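Local coordinates for iron-chelator utilization protein (Thermobifida fusca TM51, PDB 4YHB) that binds FAD and probably acts as a flavin-dependent reductase that releases iron from ferric siderophores taken up by the cell, at residues Y137-A151 against P217-A229. Numbering follows the deposited sequence.
With FAD (flavin-adenine dinucleotide), chain C.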
ATOM      1  N   TYR A 137      11.305 -10.965  -4.178  1.00 34.55           N
ATOM      2  CA  TYR A 137      11.691 -11.821  -3.056  1.00 31.87           C
ATOM      3  C   TYR A 137      11.706 -13.286  -3.475  1.00 33.83           C
ATOM      4  O   TYR A 137      10.927 -13.696  -4.338  1.00 33.53           O
ATOM      5  CB  TYR A 137      10.737 -11.630  -1.870  1.00 33.24           C
ATOM      6  CG  TYR A 137      10.824 -10.270  -1.220  1.00 37.40           C
ATOM      7  CD1 TYR A 137      11.771 -10.009  -0.239  1.00 35.90           C
ATOM      8  CD2 TYR A 137       9.951  -9.245  -1.581  1.00 33.64           C
ATOM      9  CE1 TYR A 137      11.854  -8.762   0.363  1.00 38.43           C
ATOM     10  CE2 TYR A 137      10.024  -8.002  -0.984  1.00 34.81           C
ATOM     11  CZ  TYR A 137      10.976  -7.763  -0.018  1.00 39.00           C
ATOM     12  OH  TYR A 137      11.051  -6.520   0.574  1.00 43.00           O
ATOM     13  N   PRO A 138      12.595 -14.084  -2.858  1.00 36.53           N
ATOM     14  CA  PRO A 138      12.551 -15.539  -3.039  1.00 41.14           C
ATOM     15  C   PRO A 138      11.273 -16.118  -2.440  1.00 43.99           C
ATOM     16  O   PRO A 138      10.700 -15.523  -1.523  1.00 38.98           O
ATOM     17  CB  PRO A 138      13.787 -16.033  -2.278  1.00 38.68           C
ATOM     18  CG  PRO A 138      14.069 -14.966  -1.273  1.00 41.95           C
ATOM     19  CD  PRO A 138      13.660 -13.670  -1.926  1.00 37.65           C
ATOM     20  N   GLU A 139      10.836 -17.262  -2.947  1.00 42.02           N
ATOM     21  CA  GLU A 139       9.608 -17.873  -2.462  1.00 47.40           C
ATOM     22  C   GLU A 139       9.766 -18.365  -1.032  1.00 42.63           C
ATOM     23  O   GLU A 139      10.859 -18.729  -0.596  1.00 38.98           O
ATOM     24  CB  GLU A 139       9.175 -19.026  -3.375  1.00 54.31           C
ATOM     25  CG  GLU A 139       8.729 -18.576  -4.761  1.00 68.54           C
ATOM     26  CD  GLU A 139       7.925 -19.636  -5.495  1.00 79.85           C
ATOM     27  OE1 GLU A 139       7.636 -19.440  -6.694  1.00 87.52           O
ATOM     28  OE2 GLU A 139       7.579 -20.663  -4.871  1.00 80.06           O
ATOM     29  N   ALA A 140       8.659 -18.346  -0.302  1.00 35.73           N
ATOM     30  CA  ALA A 140       8.610 -18.882   1.046  1.00 33.41           C
ATOM     31  C   ALA A 140       7.518 -19.937   1.104  1.00 33.42           C
ATOM     32  O   ALA A 140       6.685 -20.019   0.204  1.00 35.49           O
ATOM     33  CB  ALA A 140       8.353 -17.775   2.059  1.00 35.96           C
ATOM     34  N   ASP A 141       7.522 -20.754   2.151  1.00 33.45           N
ATOM     35  CA  ASP A 141       6.477 -21.755   2.325  1.00 31.62           C
ATOM     36  C   ASP A 141       5.272 -21.158   3.023  1.00 34.54           C
ATOM     37  O   ASP A 141       4.129 -21.511   2.737  1.00 37.24           O
ATOM     38  CB  ASP A 141       7.001 -22.945   3.130  1.00 31.71           C
ATOM     39  CG  ASP A 141       8.027 -23.754   2.364  1.00 37.27           C
ATOM     40  OD1 ASP A 141       7.744 -24.139   1.211  1.00 40.47           O
ATOM     41  OD2 ASP A 141       9.127 -23.973   2.908  1.00 37.49           O
ATOM     42  N   HIS A 142       5.535 -20.258   3.959  1.00 33.04           N
ATOM     43  CA  HIS A 142       4.475 -19.707   4.779  1.00 30.98           C
ATOM     44  C   HIS A 142       4.681 -18.211   4.947  1.00 31.42           C
ATOM     45  O   HIS A 142       5.728 -17.757   5.415  1.00 32.15           O
ATOM     46  CB  HIS A 142       4.441 -20.413   6.129  1.00 31.01           C
ATOM     47  CG  HIS A 142       3.219 -20.125   6.943  1.00 36.39           C
ATOM     48  ND1 HIS A 142       2.470 -21.123   7.528  1.00 38.25           N
ATOM     49  CD2 HIS A 142       2.636 -18.958   7.306  1.00 32.72           C
ATOM     50  CE1 HIS A 142       1.469 -20.584   8.202  1.00 40.51           C
ATOM     51  NE2 HIS A 142       1.549 -19.271   8.087  1.00 36.35           N
ATOM     52  N   TYR A 143       3.674 -17.447   4.547  1.00 28.26           N
ATOM     53  CA  TYR A 143       3.729 -15.997   4.623  1.00 27.21           C
ATOM     54  C   TYR A 143       2.876 -15.498   5.775  1.00 27.79           C
ATOM     55  O   TYR A 143       1.707 -15.851   5.884  1.00 28.89           O
ATOM     56  CB  TYR A 143       3.258 -15.375   3.302  1.00 27.70           C
ATOM     57  CG  TYR A 143       4.098 -15.746   2.105  1.00 29.32           C
ATOM     58  CD1 TYR A 143       5.092 -14.890   1.641  1.00 31.46           C
ATOM     59  CD2 TYR A 143       3.909 -16.951   1.442  1.00 30.80           C
ATOM     60  CE1 TYR A 143       5.867 -15.223   0.547  1.00 34.78           C
ATOM     61  CE2 TYR A 143       4.686 -17.297   0.350  1.00 30.65           C
ATOM     62  CZ  TYR A 143       5.661 -16.426  -0.093  1.00 34.82           C
ATOM     63  OH  TYR A 143       6.434 -16.762  -1.180  1.00 38.23           O
ATOM     64  N   VAL A 144       3.471 -14.690   6.641  1.00 26.52           N
ATOM     65  CA  VAL A 144       2.740 -14.047   7.718  1.00 26.24           C
ATOM     66  C   VAL A 144       2.585 -12.561   7.398  1.00 29.39           C
ATOM     67  O   VAL A 144       3.577 -11.842   7.287  1.00 30.57           O
ATOM     68  CB  VAL A 144       3.447 -14.212   9.065  1.00 27.57           C
ATOM     69  CG1 VAL A 144       2.664 -13.500  10.162  1.00 29.93           C
ATOM     70  CG2 VAL A 144       3.624 -15.700   9.399  1.00 29.50           C
ATOM     71  N   LEU A 145       1.348 -12.106   7.229  1.00 24.56           N
ATOM     72  CA  LEU A 145       1.099 -10.721   6.813  1.00 25.89           C
ATOM     73  C   LEU A 145       0.309  -9.935   7.853  1.00 25.44           C
ATOM     74  O   LEU A 145      -0.733 -10.389   8.332  1.00 25.05           O
ATOM     75  CB  LEU A 145       0.352 -10.711   5.485  1.00 27.64           C
ATOM     76  CG  LEU A 145       0.977 -11.539   4.366  1.00 29.18           C
ATOM     77  CD1 LEU A 145      -0.057 -11.818   3.314  1.00 31.27           C
ATOM     78  CD2 LEU A 145       2.143 -10.794   3.752  1.00 31.67           C
ATOM     79  N   LEU A 146       0.817  -8.763   8.209  1.00 22.51           N
ATOM     80  CA  LEU A 146       0.142  -7.859   9.132  1.00 20.75           C
ATOM     81  C   LEU A 146      -0.044  -6.511   8.439  1.00 25.52           C
ATOM     82  O   LEU A 146       0.873  -6.006   7.773  1.00 23.60           O
ATOM     83  CB  LEU A 146       0.940  -7.706  10.430  1.00 23.79           C
ATOM     84  CG  LEU A 146       1.285  -9.019  11.144  1.00 30.69           C
ATOM     85  CD1 LEU A 146       2.752  -9.347  10.971  1.00 34.70           C
ATOM     86  CD2 LEU A 146       0.930  -8.943  12.615  1.00 32.90           C
ATOM     87  N   ALA A 147      -1.237  -5.937   8.553  1.00 22.60           N
ATOM     88  CA  ALA A 147      -1.511  -4.690   7.850  1.00 20.68           C
ATOM     89  C   ALA A 147      -2.699  -3.974   8.460  1.00 20.13           C
ATOM     90  O   ALA A 147      -3.697  -4.608   8.792  1.00 19.79           O
ATOM     91  CB  ALA A 147      -1.772  -4.958   6.355  1.00 20.16           C
ATOM     92  N   ASP A 148      -2.592  -2.656   8.618  1.00 20.36           N
ATOM     93  CA  ASP A 148      -3.789  -1.854   8.858  1.00 18.65           C
ATOM     94  C   ASP A 148      -4.304  -1.428   7.479  1.00 18.93           C
ATOM     95  O   ASP A 148      -3.780  -1.904   6.469  1.00 18.66           O
ATOM     96  CB  ASP A 148      -3.497  -0.675   9.814  1.00 20.05           C
ATOM     97  CG  ASP A 148      -2.717   0.486   9.167  1.00 24.29           C
ATOM     98  OD1 ASP A 148      -2.270   0.423   7.994  1.00 20.46           O
ATOM     99  OD2 ASP A 148      -2.551   1.498   9.880  1.00 27.39           O
ATOM    100  N   GLU A 149      -5.302  -0.548   7.401  1.00 18.22           N
ATOM    101  CA  GLU A 149      -5.958  -0.321   6.107  1.00 20.41           C
ATOM    102  C   GLU A 149      -5.049   0.328   5.037  1.00 19.80           C
ATOM    103  O   GLU A 149      -5.287   0.155   3.844  1.00 19.07           O
ATOM    104  CB  GLU A 149      -7.235   0.519   6.287  1.00 23.22           C
ATOM    105  CG  GLU A 149      -7.053   1.812   7.090  1.00 28.31           C
ATOM    106  CD  GLU A 149      -7.396   1.640   8.575  1.00 33.29           C
ATOM    107  OE1 GLU A 149      -6.936   0.658   9.183  1.00 27.26           O
ATOM    108  OE2 GLU A 149      -8.135   2.491   9.127  1.00 39.45           O
ATOM    109  N   THR A 150      -4.012   1.050   5.442  1.00 19.59           N
ATOM    110  CA  THR A 150      -3.121   1.683   4.450  1.00 18.20           C
ATOM    111  C   THR A 150      -2.236   0.668   3.747  1.00 18.51           C
ATOM    112  O   THR A 150      -1.800   0.888   2.608  1.00 15.14           O
ATOM    113  CB  THR A 150      -2.191   2.743   5.073  1.00 21.18           C
ATOM    114  OG1 THR A 150      -1.315   2.124   6.031  1.00 19.42           O
ATOM    115  CG2 THR A 150      -2.991   3.850   5.737  1.00 17.98           C
ATOM    116  N   ALA A 151      -1.976  -0.442   4.436  1.00 17.91           N
ATOM    117  CA  ALA A 151      -1.120  -1.491   3.921  1.00 16.06           C
ATOM    118  C   ALA A 151      -1.909  -2.698   3.428  1.00 16.57           C
ATOM    119  O   ALA A 151      -1.338  -3.621   2.859  1.00 19.48           O
ATOM    120  CB  ALA A 151      -0.121  -1.906   4.979  1.00 19.78           C
ATOM    121  N   PRO A 217       5.571 -20.524  12.349  1.00 36.50           N
ATOM    122  CA  PRO A 217       5.184 -21.677  11.533  1.00 34.07           C
ATOM    123  C   PRO A 217       6.377 -22.514  11.048  1.00 38.85           C
ATOM    124  O   PRO A 217       7.539 -22.127  11.216  1.00 33.67           O
ATOM    125  CB  PRO A 217       4.443 -21.038  10.349  1.00 38.49           C
ATOM    126  CG  PRO A 217       4.932 -19.649  10.283  1.00 38.52           C
ATOM    127  CD  PRO A 217       5.324 -19.238  11.670  1.00 35.15           C
ATOM    128  N   LYS A 218       6.072 -23.666  10.461  1.00 38.53           N
ATOM    129  CA  LYS A 218       7.093 -24.565   9.937  1.00 39.02           C
ATOM    130  C   LYS A 218       7.536 -24.138   8.541  1.00 38.92           C
ATOM    131  O   LYS A 218       6.861 -23.351   7.877  1.00 39.84           O
ATOM    132  CB  LYS A 218       6.576 -26.008   9.904  1.00 35.38           C
ATOM    133  CG  LYS A 218       6.297 -26.605  11.277  1.00 44.64           C
ATOM    134  CD  LYS A 218       5.861 -28.062  11.158  1.00 54.91           C
ATOM    135  CE  LYS A 218       6.925 -29.025  11.669  1.00 51.99           C
ATOM    136  NZ  LYS A 218       6.954 -29.089  13.162  1.00 52.61           N
ATOM    137  N   GLY A 219       8.674 -24.662   8.096  1.00 35.60           N
ATOM    138  CA  GLY A 219       9.165 -24.369   6.762  1.00 32.25           C
ATOM    139  C   GLY A 219       9.800 -22.995   6.624  1.00 29.47           C
ATOM    140  O   GLY A 219      10.105 -22.324   7.610  1.00 27.97           O
ATOM    141  N   ARG A 220      10.016 -22.579   5.384  1.00 31.34           N
ATOM    142  CA  ARG A 220      10.597 -21.271   5.124  1.00 27.60           C
ATOM    143  C   ARG A 220       9.519 -20.196   5.300  1.00 32.21           C
ATOM    144  O   ARG A 220       8.529 -20.178   4.569  1.00 29.28           O
ATOM    145  CB  ARG A 220      11.194 -21.231   3.722  1.00 33.05           C
ATOM    146  CG  ARG A 220      12.324 -20.227   3.561  1.00 46.38           C
ATOM    147  CD  ARG A 220      13.040 -20.404   2.218  1.00 51.08           C
ATOM    148  NE  ARG A 220      13.612 -21.742   2.049  1.00 52.65           N
ATOM    149  CZ  ARG A 220      14.603 -22.026   1.205  1.00 53.99           C
ATOM    150  NH1 ARG A 220      15.132 -21.069   0.456  1.00 61.86           N
ATOM    151  NH2 ARG A 220      15.073 -23.264   1.106  1.00 48.76           N
ATOM    152  N   VAL A 221       9.722 -19.319   6.282  1.00 27.14           N
ATOM    153  CA  VAL A 221       8.740 -18.313   6.677  1.00 32.72           C
ATOM    154  C   VAL A 221       9.170 -16.896   6.289  1.00 36.43           C
ATOM    155  O   VAL A 221      10.337 -16.524   6.429  1.00 29.43           O
ATOM    156  CB  VAL A 221       8.497 -18.354   8.209  1.00 34.69           C
ATOM    157  CG1 VAL A 221       7.418 -17.357   8.635  1.00 31.31           C
ATOM    158  CG2 VAL A 221       8.122 -19.761   8.640  1.00 31.94           C
ATOM    159  N   PHE A 222       8.226 -16.101   5.798  1.00 33.48           N
ATOM    160  CA  PHE A 222       8.488 -14.680   5.611  1.00 28.18           C
ATOM    161  C   PHE A 222       7.399 -13.833   6.274  1.00 30.02           C
ATOM    162  O   PHE A 222       6.207 -14.059   6.059  1.00 27.22           O
ATOM    163  CB  PHE A 222       8.604 -14.331   4.136  1.00 29.75           C
ATOM    164  CG  PHE A 222       9.201 -12.970   3.895  1.00 27.72           C
ATOM    165  CD1 PHE A 222       8.390 -11.845   3.834  1.00 28.12           C
ATOM    166  CD2 PHE A 222      10.572 -12.813   3.769  1.00 30.89           C
ATOM    167  CE1 PHE A 222       8.940 -10.583   3.627  1.00 34.87           C
ATOM    168  CE2 PHE A 222      11.133 -11.558   3.564  1.00 28.77           C
ATOM    169  CZ  PHE A 222      10.318 -10.444   3.492  1.00 33.39           C
ATOM    170  N   VAL A 223       7.824 -12.878   7.097  1.00 26.59           N
ATOM    171  CA  VAL A 223       6.904 -12.008   7.825  1.00 26.32           C
ATOM    172  C   VAL A 223       6.895 -10.621   7.193  1.00 28.50           C
ATOM    173  O   VAL A 223       7.946 -10.006   7.023  1.00 26.71           O
ATOM    174  CB  VAL A 223       7.283 -11.883   9.309  1.00 26.42           C
ATOM    175  CG1 VAL A 223       6.268 -11.004  10.045  1.00 26.67           C
ATOM    176  CG2 VAL A 223       7.383 -13.264   9.958  1.00 27.52           C
ATOM    177  N   TRP A 224       5.713 -10.134   6.828  1.00 23.89           N
ATOM    178  CA  TRP A 224       5.605  -8.798   6.231  1.00 24.22           C
ATOM    179  C   TRP A 224       4.580  -7.989   7.005  1.00 23.42           C
ATOM    180  O   TRP A 224       3.451  -8.438   7.204  1.00 23.31           O
ATOM    181  CB  TRP A 224       5.209  -8.871   4.753  1.00 23.10           C
ATOM    182  CG  TRP A 224       5.259  -7.520   4.031  1.00 25.55           C
ATOM    183  CD1 TRP A 224       6.309  -7.013   3.322  1.00 31.25           C
ATOM    184  CD2 TRP A 224       4.211  -6.532   3.952  1.00 27.67           C
ATOM    185  NE1 TRP A 224       5.988  -5.774   2.803  1.00 28.62           N
ATOM    186  CE2 TRP A 224       4.709  -5.454   3.177  1.00 27.92           C
ATOM    187  CE3 TRP A 224       2.908  -6.449   4.464  1.00 25.98           C
ATOM    188  CZ2 TRP A 224       3.947  -4.314   2.897  1.00 27.03           C
ATOM    189  CZ3 TRP A 224       2.145  -5.303   4.185  1.00 27.65           C
ATOM    190  CH2 TRP A 224       2.673  -4.254   3.402  1.00 23.82           C
ATOM    191  N   ALA A 225       4.975  -6.805   7.456  1.00 21.93           N
ATOM    192  CA  ALA A 225       4.058  -5.946   8.197  1.00 24.68           C
ATOM    193  C   ALA A 225       4.127  -4.528   7.641  1.00 26.32           C
ATOM    194  O   ALA A 225       5.214  -4.017   7.359  1.00 24.48           O
ATOM    195  CB  ALA A 225       4.380  -5.956   9.681  1.00 25.54           C
ATOM    196  N   GLY A 226       2.963  -3.901   7.487  1.00 23.01           N
ATOM    197  CA  GLY A 226       2.882  -2.534   7.006  1.00 19.57           C
ATOM    198  C   GLY A 226       1.765  -1.825   7.750  1.00 20.63           C
ATOM    199  O   GLY A 226       0.776  -2.431   8.132  1.00 20.62           O
ATOM    200  N   GLY A 227       1.919  -0.534   7.963  1.00 19.58           N
ATOM    201  CA  GLY A 227       0.910   0.215   8.684  1.00 23.89           C
ATOM    202  C   GLY A 227       1.520   1.394   9.405  1.00 20.94           C
ATOM    203  O   GLY A 227       2.515   1.959   8.941  1.00 23.23           O
ATOM    204  N   GLU A 228       0.936   1.760  10.540  1.00 22.66           N
ATOM    205  CA  GLU A 228       1.318   2.984  11.241  1.00 22.11           C
ATOM    206  C   GLU A 228       2.691   2.797  11.885  1.00 26.45           C
ATOM    207  O   GLU A 228       2.939   1.788  12.557  1.00 26.89           O
ATOM    208  CB  GLU A 228       0.258   3.358  12.274  1.00 22.41           C
ATOM    209  CG  GLU A 228       0.246   4.837  12.679  1.00 23.56           C
ATOM    210  CD  GLU A 228       1.229   5.157  13.799  1.00 28.51           C
ATOM    211  OE1 GLU A 228       1.744   4.212  14.443  1.00 28.07           O
ATOM    212  OE2 GLU A 228       1.475   6.358  14.031  1.00 26.81           O
ATOM    213  N   ALA A 229       3.572   3.775  11.675  1.00 21.90           N
ATOM    214  CA  ALA A 229       4.997   3.624  11.988  1.00 27.97           C
ATOM    215  C   ALA A 229       5.267   3.233  13.445  1.00 26.19           C
ATOM    216  O   ALA A 229       6.056   2.324  13.715  1.00 29.24           O
ATOM    217  CB  ALA A 229       5.733   4.905  11.655  1.00 25.11           C
TER
HETATM  218  PA  FAD C 301      -1.547  13.458   5.044  1.00 21.82           P
HETATM  219  O1A FAD C 301      -1.498  14.927   4.600  1.00 20.87           O
HETATM  220  O2A FAD C 301      -0.217  12.695   4.679  1.00 17.84           O
HETATM  221  O5B FAD C 301      -1.615  13.432   6.653  1.00 21.56           O
HETATM  222  C5B FAD C 301      -2.446  14.300   7.335  1.00 21.87           C
HETATM  223  C4B FAD C 301      -2.832  13.678   8.691  1.00 22.20           C
HETATM  224  O4B FAD C 301      -3.663  12.560   8.539  1.00 23.45           O
HETATM  225  C3B FAD C 301      -1.669  13.234   9.472  1.00 23.19           C
HETATM  226  O3B FAD C 301      -1.948  13.544  10.798  1.00 26.54           O
HETATM  227  C2B FAD C 301      -1.630  11.823   9.282  1.00 20.03           C
HETATM  228  O2B FAD C 301      -1.125  11.098  10.397  1.00 22.20           O
HETATM  229  C1B FAD C 301      -3.044  11.457   9.113  1.00 21.50           C
HETATM  230  N9A FAD C 301      -3.291  10.302   8.260  1.00 20.62           N
HETATM  231  C8A FAD C 301      -2.651   9.987   7.113  1.00 21.27           C
HETATM  232  N7A FAD C 301      -3.184   8.861   6.619  1.00 21.62           N
HETATM  233  C5A FAD C 301      -4.196   8.484   7.435  1.00 18.92           C
HETATM  234  C6A FAD C 301      -5.098   7.420   7.438  1.00 22.14           C
HETATM  235  N6A FAD C 301      -5.066   6.462   6.389  1.00 17.97           N
HETATM  236  N1A FAD C 301      -6.000   7.318   8.428  1.00 21.45           N
HETATM  237  C2A FAD C 301      -6.042   8.229   9.423  1.00 21.59           C
HETATM  238  N3A FAD C 301      -5.193   9.260   9.450  1.00 22.61           N
HETATM  239  C4A FAD C 301      -4.261   9.394   8.481  1.00 21.02           C
HETATM  240  N1  FAD C 301      -2.648   4.565   1.750  1.00 15.73           N
HETATM  241  C2  FAD C 301      -3.769   4.131   1.173  1.00 17.67           C
HETATM  242  O2  FAD C 301      -4.851   4.554   1.551  1.00 15.75           O
HETATM  243  N3  FAD C 301      -3.666   3.217   0.159  1.00 16.35           N
HETATM  244  C4  FAD C 301      -2.472   2.752  -0.265  1.00 16.61           C
HETATM  245  O4  FAD C 301      -2.446   1.943  -1.183  1.00 16.97           O
HETATM  246  C4X FAD C 301      -1.283   3.181   0.327  1.00 16.94           C
HETATM  247  N5  FAD C 301      -0.033   2.735  -0.061  1.00 19.03           N
HETATM  248  C5X FAD C 301       1.076   3.214   0.549  1.00 17.54           C
HETATM  249  C6  FAD C 301       2.343   2.771   0.155  1.00 19.70           C
HETATM  250  C7  FAD C 301       3.374   3.204   0.708  1.00 18.41           C
HETATM  251  C7M FAD C 301       4.709   2.640   0.187  1.00 17.84           C
HETATM  252  C8  FAD C 301       3.437   4.043   1.622  1.00 16.34           C
HETATM  253  C8M FAD C 301       4.708   4.522   2.266  1.00 20.12           C
HETATM  254  C9  FAD C 301       2.284   4.581   2.126  1.00 17.20           C
HETATM  255  C9A FAD C 301       0.886   4.217   1.627  1.00 15.71           C
HETATM  256  N10 FAD C 301      -0.322   4.619   1.988  1.00 18.08           N
HETATM  257  C10 FAD C 301      -1.419   4.128   1.370  1.00 16.31           C
HETATM  258  C1' FAD C 301      -0.467   5.602   3.084  1.00 15.48           C
HETATM  259  C2' FAD C 301      -0.610   7.008   2.590  1.00 16.98           C
HETATM  260  O2' FAD C 301       0.514   7.364   1.886  1.00 17.67           O
HETATM  261  C3' FAD C 301      -0.826   7.940   3.834  1.00 19.30           C
HETATM  262  O3' FAD C 301      -1.938   7.456   4.519  1.00 16.51           O
HETATM  263  C4' FAD C 301      -0.896   9.413   3.533  1.00 20.18           C
HETATM  264  O4' FAD C 301      -0.603  10.130   4.656  1.00 19.00           O
HETATM  265  C5' FAD C 301      -2.282   9.874   3.053  1.00 18.16           C
HETATM  266  O5' FAD C 301      -2.262  11.143   2.445  1.00 19.43           O
HETATM  267  P   FAD C 301      -3.175  12.251   3.106  1.00 19.29           P
HETATM  268  O1P FAD C 301      -2.860  13.490   2.239  1.00 20.74           O
HETATM  269  O2P FAD C 301      -4.574  11.586   3.211  1.00 19.95           O
HETATM  270  O3P FAD C 301      -2.952  12.878   4.539  1.00 22.02           O
HETATM  271  O   HOH W   1       4.150 -23.718   6.712  1.00 46.23           O
HETATM  272  O   HOH W   2      -1.246   0.214  12.308  1.00 37.51           O
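Pro217 lies over one face of the His142 imidazole: its CB sits 3.6 Å from the ring centroid and 19° off the normal, which qualifies as a CH-pi contact. With CG anti to the backbone N (chi1 -168°), the imidazole is brought over to this proline; a water bonded to ND1 meets the ring edge in plane and donates to Lys218 O, while NE2 is engaged by Thr169 of the neighbouring strand 167-174. On the other face of the sheet, which carries Tyr143, Phe222 and Trp224, Ala140 CB lies over one face of the Tyr143 ring, and the Phe222 ring meets Tyr137 obliquely, Phe222 CZ to Tyr137 CE1 at 3.9 Å. Farther along, the edge of the Trp224 indole receives the methyls of Ala147 and Ala151, Leu145 CD2 packs against Trp224 CB at 3.8 Å, and Phe50 pairs edge-to-face with the indole. Strands 142-147 and 221-226 run nearly parallel as adjacent inner strands of a five-stranded sheet ordered 3-2-1-4-5, 142-147 being the middle one, consistent with the NAD-binding domain of ferredoxin reductase-like proteins. The straightest of their backbone bonds is Trp224 N to Val144 O, with 172° at the hydrogen. At the entry end, Arg220 O accepts from both Asp141 N and His142 N, and Asp141 OD2 takes Arg220 N at 3.0 Å through its anti lone pair. At the other end, where Thr150 borders the FAD, Asp148 OD1 accepts from Thr150 N, which makes an Asx turn, and also takes the Thr150 hydroxyl through its syn lone pair; OD2 takes Trp256 NE1 and a water that bridges to Glu228 N. With an alanine here, the Thr150 hydroxyl and Trp256 NE1 would probably lose their acceptor, and the turn beside the flavin would be freer to shift. Gly227 CA lies 3.3 Å from Asp148 OD1.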